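Local structure of type II restriction enzyme ngomi (1FIU) at residues 193-198 and 228-233; 182-187 and 217-222; 106-111 and 176-181. The protein recognises the double-stranded DNA sequence 5'-GCCGGC-3' and, as a magnesium-dependent homotetrameric type II restriction endonuclease, cleaves it after the first G. All coordinates share one frame; numbering follows the deposited sequence.

Contacts 2 and 3 are strung along one strand, 179-187. Contact 2 lies near the middle of the chain, where the strand pairs in parallel with 215-220 and offers a carbonyl to magnesium; contact 3 lies at the strand's start, partly buried and remote from metal and DNA, where loop 106-111 bonds to it through a backbone amide and a glutamine amide. Contact 1, also buried, packs residues 193-198 against the end of helix 225-232 with two alanine methyls against an isoleucine and one amide bond, while its other side reads DNA bases. Contacts 1 and 2 touch through N197 and K187, bringing base recognition next to the metal site.

Contact 1 of 3, residues 193-198 and 228-233; sequences DRAQNA and ISSIAL. With nucleotides of chain B; nucleotides of chain D.
A195 and I231 mark the closest backbone approach, their CA atoms 6.4 Å apart, where the turn leading into helix 197-208 meets the last turn of helix 225-232. Residues 193-196 already have helical backbone angles. A195 and A198 both direct their methyls at the second helix, and I231 reaches across to both: with CG1 anti to its backbone N (chi1 -174°), its CD1 comes tightly against A198 CB at 3.5 Å and also lies near the carbonyl oxygen of A195. One straight hydrogen bond joins the segments, from Q196 NE2 to S230 O at 3.0 Å; the oxygen lies close to the plane of the glutamine amide, whereas the donor stands well above the carbonyl plane. R199 bonds to Q196 OE1 and S230 O, and Q196 NE2 also reaches S192 O. On the DNA side, D193 OD2 accepts from N4 of DC1 of chain B at 3.1 Å. R194 meets the guanine DG3 of chain D edge-on, NE reaching O6 at 3.1 Å and NH2 reaching N7 at 3.0 Å, while C2' of DC2 of chain D lies over one guanidinium face, toward its rim. Such an arginine-guanine pairing is the classic way of reading a G in the major groove, here from the turn leading into helix 197-208.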
loop_
_atom_site.group_PDB
_atom_site.type_symbol
_atom_site.label_atom_id
_atom_site.label_comp_id
_atom_site.label_asym_id
_atom_site.label_seq_id
_atom_site.Cartn_x
_atom_site.Cartn_y
_atom_site.Cartn_z
ATOM N N ASP I 193 0.125 17.085 -12.144
ATOM C CA ASP I 193 -0.269 17.192 -10.754
ATOM C C ASP I 193 -1.686 16.683 -10.522
ATOM O O ASP I 193 -1.930 15.783 -9.682
ATOM C CB ASP I 193 -0.152 18.646 -10.243
ATOM C CG ASP I 193 -1.002 19.641 -11.044
ATOM O OD1 ASP I 193 -1.660 20.508 -10.422
ATOM O OD2 ASP I 193 -1.003 19.559 -12.286
ATOM N N ARG I 194 -2.631 17.238 -11.270
ATOM C CA ARG I 194 -4.028 16.847 -11.113
ATOM C C ARG I 194 -4.341 15.423 -11.600
ATOM O O ARG I 194 -5.373 14.869 -11.241
ATOM C CB ARG I 194 -4.948 17.867 -11.819
ATOM C CG ARG I 194 -4.689 18.129 -13.316
ATOM C CD ARG I 194 -5.748 19.190 -13.835
ATOM N NE ARG I 194 -5.491 19.700 -15.189
ATOM C CZ ARG I 194 -5.750 19.048 -16.318
ATOM N NH1 ARG I 194 -6.297 17.830 -16.290
ATOM N NH2 ARG I 194 -5.432 19.601 -17.493
ATOM N N ALA I 195 -3.461 14.815 -12.388
ATOM C CA ALA I 195 -3.743 13.470 -12.870
ATOM C C ALA I 195 -3.588 12.412 -11.784
ATOM O O ALA I 195 -4.071 11.287 -11.928
ATOM C CB ALA I 195 -2.822 13.130 -14.070
ATOM N N GLN I 196 -2.916 12.775 -10.696
ATOM C CA GLN I 196 -2.656 11.807 -9.629
ATOM C C GLN I 196 -3.885 11.397 -8.838
ATOM O O GLN I 196 -3.828 10.424 -8.066
ATOM C CB GLN I 196 -1.565 12.330 -8.674
ATOM C CG GLN I 196 -0.256 12.687 -9.399
ATOM C CD GLN I 196 0.236 11.610 -10.367
ATOM O OE1 GLN I 196 0.281 10.426 -10.039
ATOM N NE2 GLN I 196 0.617 12.021 -11.568
ATOM N N ASN I 197 -4.989 12.116 -8.992
ATOM C CA ASN I 197 -6.192 11.686 -8.274
ATOM C C ASN I 197 -6.679 10.326 -8.810
ATOM O O ASN I 197 -7.402 9.623 -8.100
ATOM C CB ASN I 197 -7.322 12.737 -8.287
ATOM C CG ASN I 197 -7.914 13.030 -9.683
ATOM O OD1 ASN I 197 -7.248 12.602 -10.738
ATOM N ND2 ASN I 197 -8.990 13.684 -9.780
ATOM N N ALA I 198 -6.243 9.916 -10.018
ATOM C CA ALA I 198 -6.621 8.593 -10.550
ATOM C C ALA I 198 -5.913 7.526 -9.700
ATOM O O ALA I 198 -6.450 6.439 -9.463
ATOM C CB ALA I 198 -6.210 8.462 -12.030
ATOM N N ILE I 228 0.762 11.832 -20.662
ATOM C CA ILE I 228 0.092 10.540 -20.498
ATOM C C ILE I 228 0.909 9.686 -19.501
ATOM O O ILE I 228 0.335 9.001 -18.620
ATOM C CB ILE I 228 0.030 9.775 -21.841
ATOM C CG1 ILE I 228 -0.878 10.519 -22.820
ATOM C CG2 ILE I 228 -0.426 8.309 -21.610
ATOM C CD1 ILE I 228 -0.682 10.056 -24.247
ATOM N N SER I 229 2.240 9.732 -19.622
ATOM C CA SER I 229 3.111 8.921 -18.771
ATOM C C SER I 229 2.987 9.209 -17.277
ATOM O O SER I 229 3.293 8.329 -16.460
ATOM C CB SER I 229 4.590 9.056 -19.216
ATOM O OG SER I 229 5.171 10.264 -18.725
ATOM N N SER I 230 2.524 10.413 -16.923
ATOM C CA SER I 230 2.382 10.780 -15.516
ATOM C C SER I 230 1.328 9.911 -14.803
ATOM O O SER I 230 1.320 9.852 -13.592
ATOM C CB SER I 230 2.051 12.272 -15.344
ATOM O OG SER I 230 0.767 12.610 -15.827
ATOM N N ILE I 231 0.434 9.281 -15.556
ATOM C CA ILE I 231 -0.527 8.360 -14.929
ATOM C C ILE I 231 -0.352 6.918 -15.453
ATOM O O ILE I 231 -0.634 5.962 -14.729
ATOM C CB ILE I 231 -1.997 8.868 -15.117
ATOM C CG1 ILE I 231 -2.987 7.985 -14.339
ATOM C CG2 ILE I 231 -2.353 8.917 -16.581
ATOM C CD1 ILE I 231 -2.837 8.064 -12.803
ATOM N N ALA I 232 0.161 6.746 -16.681
ATOM C CA ALA I 232 0.320 5.410 -17.246
ATOM C C ALA I 232 1.517 4.620 -16.711
ATOM O O ALA I 232 1.445 3.393 -16.538
ATOM C CB ALA I 232 0.415 5.491 -18.777
ATOM N N LEU I 233 2.629 5.296 -16.445
ATOM C CA LEU I 233 3.795 4.551 -15.948
ATOM C C LEU I 233 3.614 4.068 -14.519
ATOM O O LEU I 233 2.939 4.700 -13.726
ATOM C CB LEU I 233 5.066 5.417 -16.034
ATOM C CG LEU I 233 5.529 5.791 -17.440
ATOM C CD1 LEU I 233 6.758 6.705 -17.277
ATOM C CD2 LEU I 233 5.873 4.577 -18.281
ATOM O OP3 DC B 1 3.862 20.133 -8.148
ATOM P P DC B 1 3.097 20.948 -7.126
ATOM O OP1 DC B 1 1.680 20.460 -6.872
ATOM O OP2 DC B 1 3.878 21.188 -5.875
ATOM O "O5'" DC B 1 2.918 22.405 -7.825
ATOM C "C5'" DC B 1 3.893 23.421 -7.611
ATOM C "C4'" DC B 1 3.335 24.757 -8.020
ATOM O "O4'" DC B 1 3.332 24.765 -9.472
ATOM C "C3'" DC B 1 1.879 24.981 -7.611
ATOM O "O3'" DC B 1 1.776 25.742 -6.428
ATOM C "C2'" DC B 1 1.284 25.762 -8.775
ATOM C "C1'" DC B 1 2.189 25.478 -9.958
ATOM N N1 DC B 1 1.467 24.590 -10.883
ATOM C C2 DC B 1 0.707 25.166 -11.924
ATOM O O2 DC B 1 0.648 26.398 -12.005
ATOM N N3 DC B 1 0.058 24.363 -12.795
ATOM C C4 DC B 1 0.135 23.033 -12.667
ATOM N N4 DC B 1 -0.489 22.284 -13.590
ATOM C C5 DC B 1 0.865 22.414 -11.604
ATOM C C6 DC B 1 1.520 23.222 -10.740
ATOM P P DC D 2 -11.196 16.617 -17.101
ATOM O OP1 DC D 2 -11.495 15.822 -18.301
ATOM O OP2 DC D 2 -10.185 16.133 -16.118
ATOM O "O5'" DC D 2 -10.700 18.059 -17.558
ATOM C "C5'" DC D 2 -11.498 18.815 -18.452
ATOM C "C4'" DC D 2 -10.867 20.163 -18.724
ATOM O "O4'" DC D 2 -10.815 20.951 -17.517
ATOM C "C3'" DC D 2 -9.452 20.142 -19.314
ATOM O "O3'" DC D 2 -9.525 20.942 -20.523
ATOM C "C2'" DC D 2 -8.572 20.629 -18.165
ATOM C "C1'" DC D 2 -9.504 21.472 -17.309
ATOM N N1 DC D 2 -9.227 21.410 -15.865
ATOM C C2 DC D 2 -8.826 22.579 -15.185
ATOM O O2 DC D 2 -8.793 23.676 -15.824
ATOM N N3 DC D 2 -8.496 22.501 -13.861
ATOM C C4 DC D 2 -8.584 21.316 -13.210
ATOM N N4 DC D 2 -8.228 21.273 -11.901
ATOM C C5 DC D 2 -9.039 20.136 -13.864
ATOM C C6 DC D 2 -9.343 20.218 -15.185
ATOM P P DG D 3 -8.315 21.895 -21.021
ATOM O OP1 DG D 3 -8.822 22.372 -22.323
ATOM O OP2 DG D 3 -6.964 21.254 -20.954
ATOM O "O5'" DG D 3 -8.285 23.091 -19.982
ATOM C "C5'" DG D 3 -9.213 24.168 -20.043
ATOM C "C4'" DG D 3 -8.467 25.484 -20.031
ATOM O "O4'" DG D 3 -7.814 25.676 -18.759
ATOM C "C3'" DG D 3 -7.367 25.597 -21.082
ATOM O "O3'" DG D 3 -7.372 26.934 -21.588
ATOM C "C2'" DG D 3 -6.102 25.207 -20.333
ATOM C "C1'" DG D 3 -6.398 25.581 -18.886
ATOM N N9 DG D 3 -5.938 24.572 -17.932
ATOM C C8 DG D 3 -5.823 23.218 -18.146
ATOM N N7 DG D 3 -5.368 22.566 -17.105
ATOM C C5 DG D 3 -5.185 23.548 -16.140
ATOM C C6 DG D 3 -4.724 23.451 -14.799
ATOM O O6 DG D 3 -4.410 22.440 -14.167
ATOM N N1 DG D 3 -4.663 24.700 -14.183
ATOM C C2 DG D 3 -5.041 25.897 -14.781
ATOM N N2 DG D 3 -4.923 27.008 -14.033
ATOM N N3 DG D 3 -5.495 25.990 -16.015
ATOM C C4 DG D 3 -5.529 24.793 -16.638
#

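Contact 2 of 3, residues 182-187 and 217-222; sequences ASISCK and VVVTAE. With MG (magnesium ion), chain Q; ACY (acetic acid), chain R.
Backbone hydrogen bonds zip strands 182-187 and 217-220 together in parallel, across the beta-alpha-beta crossover through helix 197-208: V217 N to S183 O, S185 N to V217 O, V219 N to S185 O at 2.7 Å, and K187 N to V219 O. Beyond them K187 O is gripped twice, by T220 OG1 at 2.8 Å and by A221 N, and the same hydroxyl accepts from E222 N in an ST turn. Apolar contacts occupy the face of I184, V217 and V219. I184 lies alongside both valines, CG1 against V217 CG2 at 3.7 Å and CG2 against V219 CG2, with F69 and C73 of helix 62-81 covering V219 and C186. The other face carries S185, V218, K187 and T220; V218 packs there on A198. A bend at chi4 (-58°) turns K187 NZ to an acetate, probably from the crystallisation liquor, to a magnesium-bound water and to N197 OD1. Within the two segments the metal ligand is a backbone atom: C186 O binds magnesium at 2.2 Å, beside the acetate, two waters, D140 OD2 and a DNA phosphate. The bonds of S185 O and K187 N to V219 flank C186, consistent with a fixed carbonyl at the metal site of this PDDEXK-clan nuclease.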
loop_
_atom_site.group_PDB
_atom_site.type_symbol
_atom_site.label_atom_id
_atom_site.label_comp_id
_atom_site.label_asym_id
_atom_site.label_seq_id
_atom_site.Cartn_x
_atom_site.Cartn_y
_atom_site.Cartn_z
ATOM N N ALA I 182 -16.366 -2.265 -13.063
ATOM C CA ALA I 182 -15.273 -1.378 -13.463
ATOM C C ALA I 182 -15.431 0.066 -13.054
ATOM O O ALA I 182 -16.550 0.602 -13.000
ATOM C CB ALA I 182 -15.101 -1.418 -14.999
ATOM N N SER I 183 -14.279 0.690 -12.792
ATOM C CA SER I 183 -14.163 2.120 -12.494
ATOM C C SER I 183 -13.403 2.654 -13.706
ATOM O O SER I 183 -12.284 2.214 -13.980
ATOM C CB SER I 183 -13.307 2.376 -11.259
ATOM O OG SER I 183 -13.013 3.781 -11.152
ATOM N N ILE I 184 -14.034 3.562 -14.440
ATOM C CA ILE I 184 -13.413 4.150 -15.626
ATOM C C ILE I 184 -13.275 5.640 -15.390
ATOM O O ILE I 184 -14.250 6.365 -15.385
ATOM C CB ILE I 184 -14.285 3.900 -16.867
ATOM C CG1 ILE I 184 -14.428 2.392 -17.108
ATOM C CG2 ILE I 184 -13.671 4.629 -18.083
ATOM C CD1 ILE I 184 -15.438 2.030 -18.164
ATOM N N SER I 185 -12.046 6.083 -15.171
ATOM C CA SER I 185 -11.755 7.483 -14.945
ATOM C C SER I 185 -11.435 8.118 -16.311
ATOM O O SER I 185 -10.729 7.519 -17.123
ATOM C CB SER I 185 -10.545 7.582 -14.015
ATOM O OG SER I 185 -9.893 8.823 -14.186
ATOM N N CYS I 186 -11.973 9.317 -16.562
ATOM C CA CYS I 186 -11.732 10.026 -17.831
ATOM C C CYS I 186 -10.984 11.331 -17.582
ATOM O O CYS I 186 -11.230 12.020 -16.595
ATOM C CB CYS I 186 -13.069 10.391 -18.512
ATOM S SG CYS I 186 -14.104 9.000 -18.950
ATOM N N LYS I 187 -10.076 11.664 -18.493
ATOM C CA LYS I 187 -9.347 12.928 -18.409
ATOM C C LYS I 187 -9.225 13.462 -19.837
ATOM O O LYS I 187 -8.529 12.871 -20.656
ATOM C CB LYS I 187 -7.970 12.705 -17.793
ATOM C CG LYS I 187 -8.081 12.219 -16.346
ATOM C CD LYS I 187 -6.732 12.164 -15.621
ATOM C CE LYS I 187 -6.918 11.837 -14.127
ATOM N NZ LYS I 187 -7.807 12.848 -13.471
ATOM N N VAL I 217 -9.406 1.644 -14.726
ATOM C CA VAL I 217 -8.732 2.142 -15.936
ATOM C C VAL I 217 -8.917 3.639 -16.101
ATOM O O VAL I 217 -9.755 4.252 -15.444
ATOM C CB VAL I 217 -9.288 1.438 -17.190
ATOM C CG1 VAL I 217 -9.076 -0.079 -17.081
ATOM C CG2 VAL I 217 -10.807 1.784 -17.355
ATOM N N VAL I 218 -8.112 4.227 -16.977
ATOM C CA VAL I 218 -8.202 5.656 -17.254
ATOM C C VAL I 218 -8.289 5.819 -18.762
ATOM O O VAL I 218 -7.581 5.134 -19.488
ATOM C CB VAL I 218 -6.941 6.413 -16.780
ATOM C CG1 VAL I 218 -7.060 7.877 -17.153
ATOM C CG2 VAL I 218 -6.760 6.249 -15.272
ATOM N N VAL I 219 -9.176 6.698 -19.229
ATOM C CA VAL I 219 -9.289 6.974 -20.678
ATOM C C VAL I 219 -8.936 8.454 -20.824
ATOM O O VAL I 219 -9.418 9.285 -20.068
ATOM C CB VAL I 219 -10.733 6.750 -21.199
ATOM C CG1 VAL I 219 -10.822 7.182 -22.699
ATOM C CG2 VAL I 219 -11.109 5.267 -21.050
ATOM N N THR I 220 -8.099 8.790 -21.802
ATOM C CA THR I 220 -7.687 10.180 -21.943
ATOM C C THR I 220 -7.555 10.636 -23.392
ATOM O O THR I 220 -7.338 9.820 -24.293
ATOM C CB THR I 220 -6.315 10.394 -21.205
ATOM O OG1 THR I 220 -6.007 11.792 -21.143
ATOM C CG2 THR I 220 -5.183 9.647 -21.928
ATOM N N ALA I 221 -7.707 11.947 -23.610
ATOM C CA ALA I 221 -7.511 12.498 -24.947
ATOM C C ALA I 221 -6.254 13.373 -24.927
ATOM O O ALA I 221 -6.014 14.131 -25.862
ATOM C CB ALA I 221 -8.718 13.306 -25.398
ATOM N N GLU I 222 -5.447 13.259 -23.870
ATOM C CA GLU I 222 -4.199 14.046 -23.788
ATOM C C GLU I 222 -3.308 13.703 -24.991
ATOM O O GLU I 222 -3.004 12.529 -25.247
ATOM C CB GLU I 222 -3.477 13.744 -22.464
ATOM C CG GLU I 222 -2.027 14.278 -22.411
ATOM C CD GLU I 222 -1.955 15.779 -22.645
ATOM O OE1 GLU I 222 -0.969 16.224 -23.274
ATOM O OE2 GLU I 222 -2.867 16.517 -22.197
HETATM MG MG MG Q . -12.005 12.476 -14.559
HETATM C C ACY R . -10.649 10.833 -12.282
HETATM O O ACY R . -10.344 11.288 -13.485
HETATM O OXT ACY R . -11.742 10.946 -11.706
HETATM C CH3 ACY R . -9.539 10.088 -11.559
HETATM O O HOH W 1 -10.485 4.362 -12.550
HETATM O O HOH W 2 -10.480 14.003 -14.610
HETATM O O HOH W 3 -13.546 13.479 -15.820
#

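Contact 3 of 3, residues 106-111 and 176-181; sequences ARYQQY and NMPLLH
Q110 NE2 gives L180 O a nearly straight hydrogen bond of 2.9 Å, and Q110 OE1 takes one back from L180 N at 3.0 Å. The side-chain amide therefore pairs with both backbone polar groups of a single residue, each donor lying in the carbonyl plane on a lone pair, and these two bonds fix which way round the amide sits. A third bond, Q109 N to P178 O at 2.9 Å, ties the loop backbone to the residue just before strand 179-187. P178 O also sits at the edge of the Y108 ring, in its plane, and close to Y108 CA. Apolar groups fill in around these bonds. L180 puts CB against Y108 CB at 3.9 Å, while its CD2 reaches Y111 CE1 at the same distance; P178 CB leans obliquely on Y108 CD2. At the outer end M177 CB lies 3.3 Å from R107 O. Y108 and L180 both continue onto I142 of strand 141-145, and Y108 OH bonds to E104. This is a loop fastened beside the start of a sheet strand: the segment between strand 92-96 and helix 113-121 packs where strand 179-187 enters the mixed sheet.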
loop_
_atom_site.group_PDB
_atom_site.type_symbol
_atom_site.label_atom_id
_atom_site.label_comp_id
_atom_site.label_asym_id
_atom_site.label_seq_id
_atom_site.Cartn_x
_atom_site.Cartn_y
_atom_site.Cartn_z
ATOM N N ALA I 106 -21.108 2.753 -2.614
ATOM C CA ALA I 106 -21.610 1.899 -1.530
ATOM C C ALA I 106 -22.895 1.189 -1.932
ATOM O O ALA I 106 -23.421 0.373 -1.169
ATOM C CB ALA I 106 -21.831 2.699 -0.239
ATOM N N ARG I 107 -23.407 1.484 -3.123
ATOM C CA ARG I 107 -24.597 0.783 -3.583
ATOM C C ARG I 107 -24.179 -0.563 -4.176
ATOM O O ARG I 107 -25.032 -1.377 -4.528
ATOM C CB ARG I 107 -25.334 1.597 -4.653
ATOM C CG ARG I 107 -25.657 3.009 -4.187
ATOM C CD ARG I 107 -26.830 3.627 -4.929
ATOM N NE ARG I 107 -26.659 3.648 -6.373
ATOM C CZ ARG I 107 -27.514 4.241 -7.202
ATOM N NH1 ARG I 107 -28.584 4.852 -6.716
ATOM N NH2 ARG I 107 -27.298 4.234 -8.509
ATOM N N TYR I 108 -22.867 -0.802 -4.257
ATOM C CA TYR I 108 -22.357 -2.041 -4.838
ATOM C C TYR I 108 -21.718 -2.924 -3.792
ATOM O O TYR I 108 -21.144 -2.468 -2.804
ATOM C CB TYR I 108 -21.390 -1.715 -5.981
ATOM C CG TYR I 108 -22.102 -0.815 -6.951
ATOM C CD1 TYR I 108 -21.851 0.545 -6.969
ATOM C CD2 TYR I 108 -23.165 -1.303 -7.710
ATOM C CE1 TYR I 108 -22.668 1.426 -7.717
ATOM C CE2 TYR I 108 -23.981 -0.449 -8.449
ATOM C CZ TYR I 108 -23.729 0.916 -8.442
ATOM O OH TYR I 108 -24.571 1.770 -9.123
ATOM N N GLN I 109 -21.847 -4.209 -4.029
ATOM C CA GLN I 109 -21.416 -5.199 -3.082
ATOM C C GLN I 109 -20.057 -5.067 -2.424
ATOM O O GLN I 109 -19.957 -5.122 -1.199
ATOM C CB GLN I 109 -21.544 -6.552 -3.741
ATOM C CG GLN I 109 -21.837 -7.625 -2.776
ATOM C CD GLN I 109 -22.220 -8.900 -3.479
ATOM O OE1 GLN I 109 -23.191 -8.946 -4.259
ATOM N NE2 GLN I 109 -21.458 -9.947 -3.223
ATOM N N GLN I 110 -19.007 -4.881 -3.224
ATOM C CA GLN I 110 -17.681 -4.820 -2.645
ATOM C C GLN I 110 -17.407 -3.625 -1.764
ATOM O O GLN I 110 -16.422 -3.627 -1.037
ATOM C CB GLN I 110 -16.599 -4.868 -3.736
ATOM C CG GLN I 110 -16.801 -5.974 -4.745
ATOM C CD GLN I 110 -17.389 -5.445 -6.022
ATOM O OE1 GLN I 110 -18.522 -4.938 -6.045
ATOM N NE2 GLN I 110 -16.605 -5.522 -7.105
ATOM N N TYR I 111 -18.266 -2.603 -1.811
ATOM C CA TYR I 111 -18.047 -1.396 -1.007
ATOM C C TYR I 111 -19.262 -0.967 -0.172
ATOM O O TYR I 111 -19.282 0.145 0.378
ATOM C CB TYR I 111 -17.647 -0.239 -1.933
ATOM C CG TYR I 111 -16.398 -0.547 -2.756
ATOM C CD1 TYR I 111 -16.501 -1.048 -4.052
ATOM C CD2 TYR I 111 -15.130 -0.453 -2.181
ATOM C CE1 TYR I 111 -15.357 -1.458 -4.768
ATOM C CE2 TYR I 111 -13.972 -0.874 -2.885
ATOM C CZ TYR I 111 -14.106 -1.367 -4.162
ATOM O OH TYR I 111 -13.004 -1.825 -4.837
ATOM N N ASN I 176 -28.550 -8.813 -0.905
ATOM C CA ASN I 176 -27.421 -8.449 -1.737
ATOM C C ASN I 176 -27.638 -7.404 -2.842
ATOM O O ASN I 176 -28.722 -7.277 -3.410
ATOM C CB ASN I 176 -26.843 -9.722 -2.326
ATOM C CG ASN I 176 -25.519 -9.492 -2.979
ATOM O OD1 ASN I 176 -24.886 -8.455 -2.757
ATOM N ND2 ASN I 176 -25.075 -10.451 -3.782
ATOM N N MET I 177 -26.554 -6.696 -3.160
ATOM C CA MET I 177 -26.537 -5.609 -4.144
ATOM C C MET I 177 -25.777 -5.954 -5.422
ATOM O O MET I 177 -25.080 -6.966 -5.477
ATOM C CB MET I 177 -25.887 -4.390 -3.498
ATOM C CG MET I 177 -26.592 -3.925 -2.230
ATOM S SD MET I 177 -25.414 -3.294 -1.009
ATOM C CE MET I 177 -24.699 -4.860 -0.449
ATOM N N PRO I 178 -25.890 -5.102 -6.463
ATOM C CA PRO I 178 -25.175 -5.381 -7.713
ATOM C C PRO I 178 -23.672 -5.312 -7.462
ATOM O O PRO I 178 -23.236 -4.755 -6.469
ATOM C CB PRO I 178 -25.620 -4.262 -8.642
ATOM C CG PRO I 178 -26.919 -3.815 -8.071
ATOM C CD PRO I 178 -26.715 -3.887 -6.596
ATOM N N LEU I 179 -22.907 -5.864 -8.388
ATOM C CA LEU I 179 -21.443 -5.880 -8.294
ATOM C C LEU I 179 -20.818 -4.775 -9.144
ATOM O O LEU I 179 -21.281 -4.490 -10.245
ATOM C CB LEU I 179 -20.919 -7.235 -8.781
ATOM C CG LEU I 179 -21.229 -8.422 -7.845
ATOM C CD1 LEU I 179 -21.327 -9.724 -8.642
ATOM C CD2 LEU I 179 -20.118 -8.510 -6.778
ATOM N N LEU I 180 -19.773 -4.142 -8.612
ATOM C CA LEU I 180 -19.064 -3.100 -9.363
ATOM C C LEU I 180 -18.058 -3.840 -10.257
ATOM O O LEU I 180 -17.162 -4.524 -9.759
ATOM C CB LEU I 180 -18.355 -2.127 -8.407
ATOM C CG LEU I 180 -17.563 -1.008 -9.110
ATOM C CD1 LEU I 180 -18.499 -0.231 -10.040
ATOM C CD2 LEU I 180 -16.913 -0.082 -8.074
ATOM N N HIS I 181 -18.221 -3.712 -11.575
ATOM C CA HIS I 181 -17.358 -4.406 -12.523
ATOM C C HIS I 181 -16.145 -3.558 -12.889
ATOM O O HIS I 181 -15.030 -4.081 -13.014
ATOM C CB HIS I 181 -18.141 -4.728 -13.805
ATOM C CG HIS I 181 -17.370 -5.558 -14.780
ATOM N ND1 HIS I 181 -17.008 -5.111 -16.036
ATOM C CD2 HIS I 181 -16.880 -6.811 -14.664
ATOM C CE1 HIS I 181 -16.331 -6.066 -16.650
ATOM N NE2 HIS I 181 -16.245 -7.106 -15.842
#